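Local coordinates for predicted protein (Acinetobacter sp. RUH2624, PDB 4MEA) that hydrolyses epoxides as a secreted Cif-type enzyme of the alpha/beta hydrolase fold, at residues A[141-146]-A[253-257]; A[127-133]-A[151-157]. All coordinates share one frame; numbering follows the deposited sequence.

Contact 1: residues A[141-146]-A[253-257]; sequences YPLVAN and NEALL
Leu-256 is the main projection across this helix pair, its CD1 methyl dropping into a hollow on segment 141-146 walled by the Tyr-141 ring, the Pro-142 ring and the methyl of Ala-145. The fit is closest against the proline, with Leu-256 CD1 at 3.7 Å from Pro-142 CA, while the second branch, CD2, spreads outward to Asn-146 OD1. One turn earlier, Asn-253 pushes its amide oxygen into the notch between Tyr-141 and Pro-142; OD1 lies 3.4 Å from Pro-142 CD and near the plane of the tyrosine ring at its edge. This buried oxygen has no hydrogen-bonding partner in the model. The amide plane stands almost perpendicular to that ring (82°), and ND2 bonds to Pro-162 O and to water 1, which also accepts from Tyr-141 N at 3.0 Å. With CG anti to the backbone N (chi1 -171°), the tyrosine reaches along the interface until its OH comes 3.7 Å from Leu-257 CD2; the hydroxyl is bonded to Lys-261 O. The axes of segments 141-146 and 253-257 run 19° from parallel and approach to 10.5 Å, as in neighbouring helices layered on one side of an alpha/beta hydrolase sheet.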
loop_
_atom_site.group_PDB
_atom_site.type_symbol
_atom_site.label_atom_id
_atom_site.label_comp_id
_atom_site.label_asym_id
_atom_site.label_seq_id
_atom_site.Cartn_x
_atom_site.Cartn_y
_atom_site.Cartn_z
ATOM N N TYR A 141 8.185 -21.715 -6.629
ATOM C CA TYR A 141 7.346 -22.882 -6.339
ATOM C C TYR A 141 7.233 -23.899 -7.487
ATOM O O TYR A 141 7.359 -25.105 -7.249
ATOM C CB TYR A 141 5.964 -22.563 -5.736
ATOM C CG TYR A 141 5.320 -23.862 -5.291
ATOM C CD1 TYR A 141 5.766 -24.527 -4.154
ATOM C CD2 TYR A 141 4.323 -24.466 -6.057
ATOM C CE1 TYR A 141 5.200 -25.753 -3.762
ATOM C CE2 TYR A 141 3.760 -25.678 -5.687
ATOM C CZ TYR A 141 4.200 -26.319 -4.544
ATOM O OH TYR A 141 3.636 -27.530 -4.189
ATOM N N PRO A 142 6.985 -23.431 -8.725
ATOM C CA PRO A 142 6.937 -24.382 -9.843
ATOM C C PRO A 142 8.263 -25.113 -10.027
ATOM O O PRO A 142 8.243 -26.295 -10.350
ATOM C CB PRO A 142 6.633 -23.493 -11.051
ATOM C CG PRO A 142 5.865 -22.337 -10.449
ATOM C CD PRO A 142 6.545 -22.085 -9.137
ATOM N N LEU A 143 9.386 -24.432 -9.813
ATOM C CA LEU A 143 10.690 -25.094 -9.872
ATOM C C LEU A 143 10.740 -26.283 -8.913
ATOM O O LEU A 143 11.083 -27.409 -9.303
ATOM C CB LEU A 143 11.821 -24.104 -9.553
ATOM C CG LEU A 143 13.265 -24.617 -9.662
ATOM C CD1 LEU A 143 14.221 -23.486 -10.002
ATOM C CD2 LEU A 143 13.710 -25.327 -8.392
ATOM N N VAL A 144 10.389 -26.038 -7.655
ATOM C CA VAL A 144 10.418 -27.085 -6.638
ATOM C C VAL A 144 9.390 -28.192 -6.888
ATOM O O VAL A 144 9.723 -29.379 -6.845
ATOM C CB VAL A 144 10.219 -26.495 -5.224
ATOM C CG1 VAL A 144 10.054 -27.612 -4.194
ATOM C CG2 VAL A 144 11.400 -25.587 -4.869
ATOM N N ALA A 145 8.145 -27.801 -7.141
ATOM C CA ALA A 145 7.065 -28.758 -7.372
ATOM C C ALA A 145 7.301 -29.640 -8.607
ATOM O O ALA A 145 6.979 -30.822 -8.593
ATOM C CB ALA A 145 5.729 -28.037 -7.488
ATOM N N ASN A 146 7.858 -29.066 -9.671
ATOM C CA ASN A 146 8.072 -29.824 -10.900
ATOM C C ASN A 146 9.366 -30.633 -10.922
ATOM O O ASN A 146 9.598 -31.410 -11.849
ATOM C CB ASN A 146 8.031 -28.895 -12.117
ATOM C CG ASN A 146 6.630 -28.442 -12.447
ATOM O OD1 ASN A 146 5.669 -29.174 -12.225
ATOM N ND2 ASN A 146 6.502 -27.225 -12.966
ATOM N N ASN A 253 0.486 -21.342 -9.327
ATOM C CA ASN A 253 0.664 -22.201 -8.168
ATOM C C ASN A 253 -0.620 -22.925 -7.791
ATOM O O ASN A 253 -0.594 -24.085 -7.380
ATOM C CB ASN A 253 1.227 -21.418 -6.967
ATOM C CG ASN A 253 2.684 -21.010 -7.175
ATOM O OD1 ASN A 253 3.389 -21.593 -8.007
ATOM N ND2 ASN A 253 3.136 -20.003 -6.430
ATOM N N GLU A 254 -1.746 -22.234 -7.910
ATOM C CA GLU A 254 -3.030 -22.856 -7.615
ATOM C C GLU A 254 -3.278 -24.029 -8.567
ATOM O O GLU A 254 -3.828 -25.063 -8.176
ATOM C CB GLU A 254 -4.161 -21.825 -7.727
ATOM C CG GLU A 254 -4.177 -20.803 -6.587
ATOM C CD GLU A 254 -4.607 -21.407 -5.254
ATOM O OE1 GLU A 254 -5.343 -22.416 -5.258
ATOM O OE2 GLU A 254 -4.217 -20.870 -4.196
ATOM N N ALA A 255 -2.864 -23.865 -9.818
ATOM C CA ALA A 255 -3.020 -24.928 -10.809
ATOM C C ALA A 255 -2.172 -26.145 -10.432
ATOM O O ALA A 255 -2.620 -27.282 -10.538
ATOM C CB ALA A 255 -2.660 -24.421 -12.210
ATOM N N LEU A 256 -0.943 -25.902 -9.984
ATOM C CA LEU A 256 -0.082 -26.982 -9.522
ATOM C C LEU A 256 -0.690 -27.681 -8.312
ATOM O O LEU A 256 -0.730 -28.905 -8.255
ATOM C CB LEU A 256 1.325 -26.463 -9.190
ATOM C CG LEU A 256 2.166 -25.992 -10.388
ATOM C CD1 LEU A 256 3.353 -25.161 -9.930
ATOM C CD2 LEU A 256 2.627 -27.180 -11.222
ATOM N N LEU A 257 -1.169 -26.909 -7.343
ATOM C CA LEU A 257 -1.763 -27.511 -6.151
ATOM C C LEU A 257 -2.995 -28.344 -6.512
ATOM O O LEU A 257 -3.235 -29.392 -5.915
ATOM C CB LEU A 257 -2.134 -26.446 -5.115
ATOM C CG LEU A 257 -1.004 -25.563 -4.568
ATOM C CD1 LEU A 257 -1.524 -24.693 -3.432
ATOM C CD2 LEU A 257 0.161 -26.412 -4.092
HETATM O O HOH W 1 6.278 -19.401 -6.382
#

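Contact 2: residues A[127-133]-A[151-157]; sequences PIYYVSH and IKKAVFM
Tyr-129 lies alongside the extended chains of Lys-152 and Lys-153, all three pointing the same way. With CG beside the backbone N in both Tyr-129 (chi1 -61°) and Lys-153, the ring and the lysine methylenes run together, Tyr-129 CE1 coming 3.7 Å from Lys-153 CD; the ammonium beyond bonds to Phe-322 O and Leu-323 O. The buried Lys-153 N sits at the edge of that ring, in its plane, without a hydrogen-bonding partner in the model. Strand 151-157 has a beta bulge at Lys-152 and Lys-153: Ile-128 pairs with Ile-151 but Tyr-130 with Ala-154, and Lys-152 N donates almost straight to Ile-128 O at 2.9 Å. On the side of Tyr-130, Ile-151 spreads its branches, CD1 meeting Ile-128 CD1 at 3.6 Å and CG2 meeting Tyr-130 CB at 3.8 Å. At the far end, Met-157 CG stands opposite the carbonyl carbon (chi1 -66°) and the chain runs extended to SD, 3.9 Å from Val-131 CG1; its CB lies in plane at the His-133 ring edge, 3.6 Å from CD2. His-133 NE2 bonds to His-305 O. Parallel pairing continues through Val-155 N to Tyr-130 O at 2.8 Å, in the central sheet of the alpha/beta hydrolase fold, where strand 128-133 probably leads into the nucleophile elbow.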
loop_
_atom_site.group_PDB
_atom_site.type_symbol
_atom_site.label_atom_id
_atom_site.label_comp_id
_atom_site.label_asym_id
_atom_site.label_seq_id
_atom_site.Cartn_x
_atom_site.Cartn_y
_atom_site.Cartn_z
ATOM N N PRO A 127 21.107 -35.113 -6.378
ATOM C CA PRO A 127 20.089 -34.138 -5.966
ATOM C C PRO A 127 20.693 -32.968 -5.189
ATOM O O PRO A 127 21.892 -32.958 -4.899
ATOM C CB PRO A 127 19.179 -34.958 -5.047
ATOM C CG PRO A 127 20.094 -35.956 -4.436
ATOM C CD PRO A 127 21.115 -36.299 -5.507
ATOM N N ILE A 128 19.861 -31.991 -4.852
ATOM C CA ILE A 128 20.330 -30.808 -4.145
ATOM C C ILE A 128 19.305 -30.426 -3.102
ATOM O O ILE A 128 18.189 -30.948 -3.097
ATOM C CB ILE A 128 20.489 -29.596 -5.094
ATOM C CG1 ILE A 128 19.110 -29.117 -5.573
ATOM C CG2 ILE A 128 21.417 -29.937 -6.262
ATOM C CD1 ILE A 128 19.133 -27.861 -6.428
ATOM N N TYR A 129 19.689 -29.513 -2.218
ATOM C CA TYR A 129 18.744 -28.908 -1.289
ATOM C C TYR A 129 18.478 -27.487 -1.784
ATOM O O TYR A 129 19.367 -26.858 -2.360
ATOM C CB TYR A 129 19.320 -28.881 0.123
ATOM C CG TYR A 129 19.627 -30.250 0.696
ATOM C CD1 TYR A 129 18.695 -31.274 0.640
ATOM C CD2 TYR A 129 20.851 -30.513 1.296
ATOM C CE1 TYR A 129 18.973 -32.523 1.168
ATOM C CE2 TYR A 129 21.139 -31.758 1.825
ATOM C CZ TYR A 129 20.196 -32.761 1.759
ATOM O OH TYR A 129 20.477 -34.003 2.285
ATOM N N TYR A 130 17.262 -26.995 -1.557
ATOM C CA TYR A 130 16.818 -25.711 -2.092
ATOM C C TYR A 130 16.270 -24.841 -0.956
ATOM O O TYR A 130 15.388 -25.261 -0.202
ATOM C CB TYR A 130 15.738 -25.944 -3.153
ATOM C CG TYR A 130 15.433 -24.766 -4.054
ATOM C CD1 TYR A 130 16.084 -24.619 -5.277
ATOM C CD2 TYR A 130 14.465 -23.822 -3.708
ATOM C CE1 TYR A 130 15.797 -23.557 -6.127
ATOM C CE2 TYR A 130 14.172 -22.743 -4.557
ATOM C CZ TYR A 130 14.841 -22.623 -5.768
ATOM O OH TYR A 130 14.565 -21.569 -6.631
ATOM N N VAL A 131 16.820 -23.636 -0.826
ATOM C CA VAL A 131 16.504 -22.748 0.288
ATOM C C VAL A 131 16.127 -21.390 -0.295
ATOM O O VAL A 131 16.897 -20.801 -1.063
ATOM C CB VAL A 131 17.707 -22.621 1.271
ATOM C CG1 VAL A 131 17.404 -21.631 2.397
ATOM C CG2 VAL A 131 18.079 -23.989 1.849
ATOM N N SER A 132 14.938 -20.904 0.054
ATOM C CA SER A 132 14.388 -19.699 -0.567
ATOM C C SER A 132 13.882 -18.703 0.486
ATOM O O SER A 132 13.451 -19.114 1.561
ATOM C CB SER A 132 13.254 -20.111 -1.512
ATOM O OG SER A 132 12.537 -18.996 -1.988
ATOM N N HIS A 133 13.941 -17.403 0.176
ATOM C CA HIS A 133 13.479 -16.356 1.098
ATOM C C HIS A 133 12.740 -15.239 0.359
ATOM O O HIS A 133 13.141 -14.855 -0.736
ATOM C CB HIS A 133 14.668 -15.764 1.875
ATOM C CG HIS A 133 14.286 -14.700 2.866
ATOM N ND1 HIS A 133 14.641 -13.377 2.709
ATOM C CD2 HIS A 133 13.614 -14.770 4.041
ATOM C CE1 HIS A 133 14.194 -12.675 3.736
ATOM N NE2 HIS A 133 13.565 -13.496 4.558
ATOM N N ILE A 151 15.289 -31.976 -6.543
ATOM C CA ILE A 151 15.227 -31.295 -5.253
ATOM C C ILE A 151 14.850 -32.333 -4.199
ATOM O O ILE A 151 13.747 -32.891 -4.228
ATOM C CB ILE A 151 14.185 -30.157 -5.236
ATOM C CG1 ILE A 151 14.313 -29.264 -6.473
ATOM C CG2 ILE A 151 14.319 -29.331 -3.951
ATOM C CD1 ILE A 151 15.570 -28.403 -6.499
ATOM N N LYS A 152 15.770 -32.595 -3.278
ATOM C CA LYS A 152 15.566 -33.616 -2.255
ATOM C C LYS A 152 14.769 -33.085 -1.068
ATOM O O LYS A 152 13.923 -33.788 -0.509
ATOM C CB LYS A 152 16.918 -34.148 -1.773
ATOM C CG LYS A 152 16.822 -35.343 -0.844
ATOM C CD LYS A 152 18.201 -35.894 -0.531
ATOM C CE LYS A 152 18.114 -37.174 0.280
ATOM N NZ LYS A 152 19.457 -37.785 0.470
ATOM N N LYS A 153 15.071 -31.848 -0.677
ATOM C CA LYS A 153 14.381 -31.154 0.406
ATOM C C LYS A 153 14.332 -29.666 0.078
ATOM O O LYS A 153 15.240 -29.140 -0.578
ATOM C CB LYS A 153 15.114 -31.336 1.731
ATOM C CG LYS A 153 15.295 -32.777 2.166
ATOM C CD LYS A 153 16.063 -32.860 3.473
ATOM C CE LYS A 153 16.186 -34.303 3.941
ATOM N NZ LYS A 153 16.840 -34.394 5.272
ATOM N N ALA A 154 13.294 -28.988 0.556
ATOM C CA ALA A 154 13.085 -27.574 0.238
ATOM C C ALA A 154 12.685 -26.770 1.468
ATOM O O ALA A 154 11.885 -27.228 2.283
ATOM C CB ALA A 154 12.025 -27.423 -0.844
ATOM N N VAL A 155 13.242 -25.565 1.581
ATOM C CA VAL A 155 12.919 -24.655 2.672
ATOM C C VAL A 155 12.445 -23.334 2.080
ATOM O O VAL A 155 13.110 -22.776 1.207
ATOM C CB VAL A 155 14.162 -24.360 3.541
ATOM C CG1 VAL A 155 13.785 -23.447 4.712
ATOM C CG2 VAL A 155 14.804 -25.652 4.022
ATOM N N PHE A 156 11.296 -22.849 2.551
ATOM C CA PHE A 156 10.803 -21.517 2.203
ATOM C C PHE A 156 10.841 -20.658 3.463
ATOM O O PHE A 156 10.494 -21.128 4.554
ATOM C CB PHE A 156 9.373 -21.597 1.650
ATOM C CG PHE A 156 9.255 -22.421 0.389
ATOM C CD1 PHE A 156 9.387 -21.827 -0.859
ATOM C CD2 PHE A 156 9.018 -23.787 0.456
ATOM C CE1 PHE A 156 9.274 -22.581 -2.022
ATOM C CE2 PHE A 156 8.916 -24.548 -0.701
ATOM C CZ PHE A 156 9.041 -23.938 -1.940
ATOM N N MET A 157 11.274 -19.408 3.326
ATOM C CA MET A 157 11.541 -18.581 4.503
ATOM C C MET A 157 10.688 -17.311 4.597
ATOM O O MET A 157 10.653 -16.490 3.679
ATOM C CB MET A 157 13.036 -18.271 4.630
ATOM C CG MET A 157 13.888 -19.508 4.921
ATOM S SD MET A 157 15.673 -19.256 4.900
ATOM C CE MET A 157 15.892 -18.111 6.273
#

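How the contacts relate
Helix 136-146 ties the two contacts together: it connects the strands of contact 2 in a beta-alpha-beta unit and presents one flank to helix 246-258 in contact 1. Their centres lie 14 Å apart. Val-144, on the sheet-facing side of the helix, packs its CG2 3.7 Å from Tyr-130 CD2 and its CG1 3.9 Å from Ala-154 CB. Leu-143 CD2 touches Tyr-130 CE1 at 3.6 Å, and Tyr-141 CD1 reaches Phe-156 CZ at 4.0 Å, so Tyr-141 packs in both directions. The turn joining strand 128-133 to this helix is probably the nucleophile elbow, as in related hydrolases, which would put the His-133 end of contact 2 next to the active site.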